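Local coordinates for protein trans-isoprenyl diphosphate synthase (Caulobacter crescentus, PDB 3OYR) that probably makes all-trans-octaprenyl diphosphate, the side-chain precursor of isoprenoid quinones, by adding isopentenyl diphosphate units to farnesyl diphosphate with the help of divalent metal ions, at residues B[141-144]-B[145-148]; B[41-44]-B[45-48]. All blocks are in the same frame, centred on the assembly; numbering follows the deposited sequence. Where two conformers were deposited one is given.

Contact 1 of 2, residues B[141-144]-B[145-148]; sequences FELM and VETN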
ATOM      1  N   PHE B 141      -5.248  -7.890   1.468  1.00 28.70           N
ATOM      2  CA  PHE B 141      -5.191  -8.453   2.845  1.00 22.32           C
ATOM      3  C   PHE B 141      -6.493  -8.937   3.418  1.00 26.34           C
ATOM      4  O   PHE B 141      -6.531  -9.968   4.127  1.00 26.22           O
ATOM      5  CB  PHE B 141      -4.484  -7.495   3.802  1.00 32.63           C
ATOM      6  CG  PHE B 141      -3.001  -7.549   3.664  1.00 34.17           C
ATOM      7  CD1 PHE B 141      -2.370  -6.891   2.617  1.00 37.96           C
ATOM      8  CD2 PHE B 141      -2.237  -8.301   4.546  1.00 42.57           C
ATOM      9  CE1 PHE B 141      -0.998  -6.963   2.456  1.00 55.25           C
ATOM     10  CE2 PHE B 141      -0.847  -8.371   4.402  1.00 54.04           C
ATOM     11  CZ  PHE B 141      -0.232  -7.697   3.349  1.00 55.86           C
ATOM     12  N   GLU B 142      -7.566  -8.237   3.078  1.00 23.27           N
ATOM     13  CA  GLU B 142      -8.906  -8.727   3.344  1.00 25.59           C
ATOM     14  C   GLU B 142      -9.120 -10.124   2.751  1.00 27.68           C
ATOM     15  O   GLU B 142      -9.633 -11.013   3.436  1.00 25.94           O
ATOM     16  CB  GLU B 142      -9.949  -7.740   2.812  1.00 27.39           C
ATOM     17  CG  GLU B 142     -10.152  -6.543   3.722  1.00 28.11           C
ATOM     18  CD  GLU B 142     -11.464  -5.821   3.431  1.00 39.76           C
ATOM     19  OE1 GLU B 142     -12.372  -5.827   4.300  1.00 46.82           O
ATOM     20  OE2 GLU B 142     -11.595  -5.263   2.328  1.00 43.04           O
ATOM     21  N   LEU B 143      -8.697 -10.325   1.501  1.00 28.97           N
ATOM     22  CA  LEU B 143      -8.798 -11.633   0.839  1.00 28.57           C
ATOM     23  C   LEU B 143      -8.019 -12.717   1.566  1.00 25.42           C
ATOM     24  O   LEU B 143      -8.500 -13.837   1.807  1.00 30.17           O
ATOM     25  CB  LEU B 143      -8.279 -11.532  -0.606  1.00 30.32           C
ATOM     26  CG  LEU B 143      -9.331 -11.106  -1.607  1.00 36.73           C
ATOM     27  CD1 LEU B 143      -8.655 -10.620  -2.879  1.00 31.88           C
ATOM     28  CD2 LEU B 143     -10.298 -12.295  -1.857  1.00 26.32           C
ATOM     29  N   MET B 144      -6.798 -12.375   1.928  1.00 28.38           N
ATOM     30  CA  MET B 144      -5.943 -13.304   2.645  1.00 30.01           C
ATOM     31  C   MET B 144      -6.494 -13.693   3.980  1.00 31.60           C
ATOM     32  O   MET B 144      -6.445 -14.858   4.334  1.00 32.54           O
ATOM     33  CB  MET B 144      -4.562 -12.727   2.778  1.00 31.25           C
ATOM     34  CG  MET B 144      -3.918 -12.715   1.429  1.00 48.03           C
ATOM     35  SD  MET B 144      -2.176 -12.475   1.491  1.00 50.79           S
ATOM     36  CE  MET B 144      -2.094 -10.775   2.044  1.00 12.26           C
ATOM     37  N   VAL B 145      -7.060 -12.721   4.693  1.00 30.99           N
ATOM     38  CA  VAL B 145      -7.756 -12.983   5.950  1.00 34.15           C
ATOM     39  C   VAL B 145      -8.841 -14.059   5.794  1.00 40.43           C
ATOM     40  O   VAL B 145      -8.956 -14.975   6.633  1.00 37.70           O
ATOM     41  CB  VAL B 145      -8.342 -11.668   6.549  1.00 33.55           C
ATOM     42  CG1 VAL B 145      -9.333 -11.979   7.623  1.00 28.41           C
ATOM     43  CG2 VAL B 145      -7.213 -10.761   7.114  1.00 24.51           C
ATOM     44  N   GLU B 146      -9.619 -13.965   4.710  1.00 37.05           N
ATOM     45  CA  GLU B 146     -10.677 -14.947   4.427  1.00 33.62           C
ATOM     46  C   GLU B 146     -10.190 -16.390   4.320  1.00 34.31           C
ATOM     47  O   GLU B 146     -10.923 -17.316   4.675  1.00 39.04           O
ATOM     48  CB  GLU B 146     -11.432 -14.591   3.152  1.00 33.54           C
ATOM     49  CG  GLU B 146     -12.401 -13.426   3.277  1.00 40.94           C
ATOM     50  CD  GLU B 146     -12.892 -12.914   1.924  1.00 47.20           C
ATOM     51  OE1 GLU B 146     -13.014 -11.685   1.781  1.00 60.20           O
ATOM     52  OE2 GLU B 146     -13.158 -13.733   1.012  1.00 47.55           O
ATOM     53  N   THR B 147      -8.973 -16.590   3.826  1.00 28.72           N
ATOM     54  CA  THR B 147      -8.419 -17.940   3.687  1.00 35.96           C
ATOM     55  C   THR B 147      -8.052 -18.557   5.037  1.00 38.23           C
ATOM     56  O   THR B 147      -7.871 -19.781   5.126  1.00 37.14           O
ATOM     57  CB  THR B 147      -7.147 -17.958   2.819  1.00 39.80           C
ATOM     58  OG1 THR B 147      -6.038 -17.496   3.598  1.00 53.93           O
ATOM     59  CG2 THR B 147      -7.303 -17.062   1.607  1.00 33.14           C
ATOM     60  N   ASN B 148      -7.894 -17.710   6.066  1.00 36.61           N
ATOM     61  CA  ASN B 148      -7.493 -18.157   7.414  1.00 37.24           C
ATOM     62  C   ASN B 148      -6.093 -18.783   7.474  1.00 30.79           C
ATOM     63  O   ASN B 148      -5.765 -19.520   8.394  1.00 37.11           O
ATOM     64  CB  ASN B 148      -8.528 -19.130   8.006  1.00 39.33           C
ATOM     65  CG  ASN B 148      -9.166 -18.606   9.252  1.00 51.35           C
ATOM     66  OD1 ASN B 148      -8.583 -17.799   9.989  1.00 58.62           O
ATOM     67  ND2 ASN B 148     -10.375 -19.067   9.512  1.00 60.21           N
TER

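Contact 2 of 2, residues B[41-44]-B[45-48]; sequences LITD and RMQS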
ATOM      1  N   LEU B  41     -12.879 -13.213  -8.444  1.00 21.98           N
ATOM      2  CA  LEU B  41     -12.531 -12.527  -7.186  1.00 17.34           C
ATOM      3  C   LEU B  41     -11.997 -11.127  -7.485  1.00 25.87           C
ATOM      4  O   LEU B  41     -12.357 -10.143  -6.821  1.00 25.01           O
ATOM      5  CB  LEU B  41     -11.505 -13.349  -6.403  1.00 23.27           C
ATOM      6  CG  LEU B  41     -12.184 -14.568  -5.759  1.00 20.53           C
ATOM      7  CD1 LEU B  41     -11.172 -15.652  -5.352  1.00 21.78           C
ATOM      8  CD2 LEU B  41     -13.025 -14.078  -4.566  1.00 18.96           C
ATOM      9  N   ILE B  42     -11.167 -11.044  -8.509  1.00 25.52           N
ATOM     10  CA  ILE B  42     -10.582  -9.756  -8.904  1.00 27.80           C
ATOM     11  C   ILE B  42     -11.672  -8.743  -9.234  1.00 24.79           C
ATOM     12  O   ILE B  42     -11.740  -7.684  -8.592  1.00 31.07           O
ATOM     13  CB  ILE B  42      -9.522  -9.923 -10.025  1.00 28.71           C
ATOM     14  CG1 ILE B  42      -8.295 -10.669  -9.470  1.00 25.50           C
ATOM     15  CG2 ILE B  42      -9.084  -8.575 -10.540  1.00 25.12           C
ATOM     16  CD1 ILE B  42      -7.283 -11.148 -10.537  1.00 22.32           C
ATOM     17  N   THR B  43     -12.555  -9.082 -10.182  1.00 22.72           N
ATOM     18  CA  THR B  43     -13.644  -8.201 -10.567  0.50 23.37           C
ATOM     19  C   THR B  43     -14.533  -7.838  -9.379  1.00 26.20           C
ATOM     20  O   THR B  43     -14.974  -6.703  -9.245  1.00 26.29           O
ATOM     21  CB  THR B  43     -14.464  -8.844 -11.694  0.50 27.10           C
ATOM     22  OG1 THR B  43     -13.558  -9.322 -12.690  0.50 19.60           O
ATOM     23  CG2 THR B  43     -15.452  -7.852 -12.313  0.50 15.44           C
ATOM     24  N   ASP B  44     -14.774  -8.807  -8.508  1.00 21.32           N
ATOM     25  CA  ASP B  44     -15.592  -8.596  -7.323  1.00 29.95           C
ATOM     26  C   ASP B  44     -14.994  -7.615  -6.310  1.00 31.15           C
ATOM     27  O   ASP B  44     -15.713  -6.776  -5.746  1.00 27.01           O
ATOM     28  CB  ASP B  44     -15.861  -9.950  -6.620  1.00 23.24           C
ATOM     29  CG  ASP B  44     -16.799  -9.818  -5.414  1.00 38.32           C
ATOM     30  OD1 ASP B  44     -16.418 -10.246  -4.306  1.00 54.13           O
ATOM     31  OD2 ASP B  44     -17.927  -9.326  -5.579  1.00 34.01           O
ATOM     32  N   ARG B  45     -13.694  -7.739  -6.045  1.00 31.63           N
ATOM     33  CA  ARG B  45     -13.081  -6.966  -4.959  1.00 29.30           C
ATOM     34  C   ARG B  45     -12.607  -5.610  -5.431  1.00 29.84           C
ATOM     35  O   ARG B  45     -12.253  -4.754  -4.619  1.00 36.10           O
ATOM     36  CB  ARG B  45     -11.935  -7.735  -4.279  1.00 32.39           C
ATOM     37  CG  ARG B  45     -12.340  -9.070  -3.673  1.00 26.73           C
ATOM     38  CD  ARG B  45     -13.568  -8.961  -2.765  1.00 34.54           C
ATOM     39  NE  ARG B  45     -14.106 -10.295  -2.469  1.00 27.66           N
ATOM     40  CZ  ARG B  45     -13.806 -10.997  -1.385  1.00 36.72           C
ATOM     41  NH1 ARG B  45     -12.983 -10.490  -0.474  1.00 40.95           N
ATOM     42  NH2 ARG B  45     -14.334 -12.208  -1.206  1.00 24.89           N
ATOM     43  N   MET B  46     -12.609  -5.402  -6.740  1.00 26.30           N
ATOM     44  CA  MET B  46     -12.293  -4.068  -7.233  1.00 39.13           C
ATOM     45  C   MET B  46     -13.497  -3.126  -7.143  1.00 40.30           C
ATOM     46  O   MET B  46     -13.380  -1.944  -7.452  1.00 48.78           O
ATOM     47  CB  MET B  46     -11.661  -4.101  -8.629  1.00 38.38           C
ATOM     48  CG  MET B  46     -12.545  -4.557  -9.768  1.00 40.89           C
ATOM     49  SD  MET B  46     -11.757  -4.166 -11.347  1.00 37.50           S
ATOM     50  CE  MET B  46     -11.153  -5.705 -11.934  1.00 39.79           C
ATOM     51  N   GLN B  47     -14.645  -3.649  -6.705  1.00 40.54           N
ATOM     52  CA  GLN B  47     -15.872  -2.853  -6.571  1.00 37.95           C
ATOM     53  C   GLN B  47     -15.888  -1.988  -5.299  1.00 37.36           C
ATOM     54  O   GLN B  47     -15.425  -2.401  -4.234  1.00 32.76           O
ATOM     55  CB  GLN B  47     -17.116  -3.755  -6.610  1.00 36.99           C
ATOM     56  CG  GLN B  47     -17.227  -4.672  -7.849  1.00 36.78           C
ATOM     57  CD  GLN B  47     -17.144  -3.927  -9.189  1.00 44.34           C
ATOM     58  OE1 GLN B  47     -17.800  -2.907  -9.387  1.00 49.19           O
ATOM     59  NE2 GLN B  47     -16.337  -4.453 -10.119  1.00 37.67           N
ATOM     60  N   SER B  48     -16.418  -0.777  -5.436  1.00 36.81           N
ATOM     61  CA  SER B  48     -16.597   0.149  -4.311  1.00 34.67           C
ATOM     62  C   SER B  48     -17.703   1.136  -4.657  1.00 39.10           C
ATOM     63  O   SER B  48     -17.900   1.450  -5.842  1.00 37.09           O
ATOM     64  CB  SER B  48     -15.314   0.932  -4.053  1.00 29.05           C
ATOM     65  OG  SER B  48     -15.466   1.769  -2.931  1.00 35.90           O
TER
HETATM   66  O   HOH W   1     -16.220 -13.382  -3.072  1.00 44.90           O

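Contact 1 of 2, residues B[141-144]-B[145-148]
T147 turns its hydroxyl back onto the helix: OG1 donates to M144 O over 2.8 Å, within the plane of that carbonyl. With chi1 at 78°, OG1 sits between the backbone N and the carbonyl carbon, and the methyl CG2 is left to rest 3.4 Å from L143 O. The same M144 O also draws a weak bond from T147 N, while OG1 takes a further hydrogen bond from S149 N. A short hydroxyl side chain suits this site because it can return to the M144 carbonyl, where the bonds from T147 N are weak. Two residues earlier, V145 lays its branch CG2 3.2 Å from F141 O, the carbonyl its own N binds at 2.9 Å. This is the C-terminal end of helix 126-147 in the all-helical isoprenoid synthase fold, and N148 ends it with a positive phi of 64°, which asparagine tolerates well. F141 and M144 start out away from residues 145-148; M144 bends at chi3, and its methyl CE lies 3.4 Å above the plane of the F141 ring, over its centre. Both lean on helix 150-173, and F141 also meets F141 of the second subunit. On the polar side, E146 runs extended past E142 O; its carboxylate pairs with K89 and R45, whereas E142 forms a salt bridge with R161 of the second subunit.

Contact 2 of 2, residues B[41-44]-B[45-48]
L41 and R45 run side by side in the same direction, L41 CD2 coming to 4.1 Å from R45 NH2, so a branched apolar residue flanks the arginine while also packing on helix 87-109. Between their backbones, R45 N donates to L41 O over 2.9 Å. I42 accepts from M46 N at its O, and its CG2 meets M46 CE at 3.8 Å, where the two side chains cross obliquely. M46 bends at chi3, which brings its flexible end back to I42 and T43; both I42 and M46 also touch I61 of helix 52-61. Here helix 25-45 of the all-helical prenyl synthase fold runs out into the loop leading to helix 52-61, and the regular backbone bonding of the helix gives out. T43 O is served instead by a side chain: Q47 NE2 donates to it over 2.8 Å, nearly straight at 169°, with the oxygen close to the amide plane. The bend of Q47 at chi2 folds the amide back alongside T43, whose hydroxyl, in the conformer given, bonds N39 O. D44 O receives a weak bond from Q47 N. The D44 carboxylate, placed by CG anti to the backbone N (chi1 -176°), forms a salt bridge from OD1 to R45 NE at 3.0 Å. OD1 is met on its anti side, with NE somewhat out of the carboxylate plane; the carboxylate and guanidinium planes stand 80° apart. A water takes a hydrogen bond from R45 NH2 and gives a weak one to D44 OD1. R45 NH1 reaches E146 in a stronger pairing.

Overall arrangement
Contacts 1 and 2 are both C-terminal helix ends, of helix 126-147 and helix 25-45, and each is partly buried and away from the annotated sites. Contact 1 is the more buried, with F141, L143, M144 and V145 inside; in contact 2 only I42 and M46 are buried, while T43, D44 and Q47 are exposed. They meet directly: E146 OE1 lies 2.6 Å from R45 NH1 in a salt bridge, with L143 packed beside the same guanidinium and near L41. Both border helix 87-109. Residues 141-148 turn a mixed face, F141 and V145 with E142 and N148, to the second subunit, whereas at 41-48 only S48 comes within reach of it. Carbonyls near each helix end gain side-chain donors.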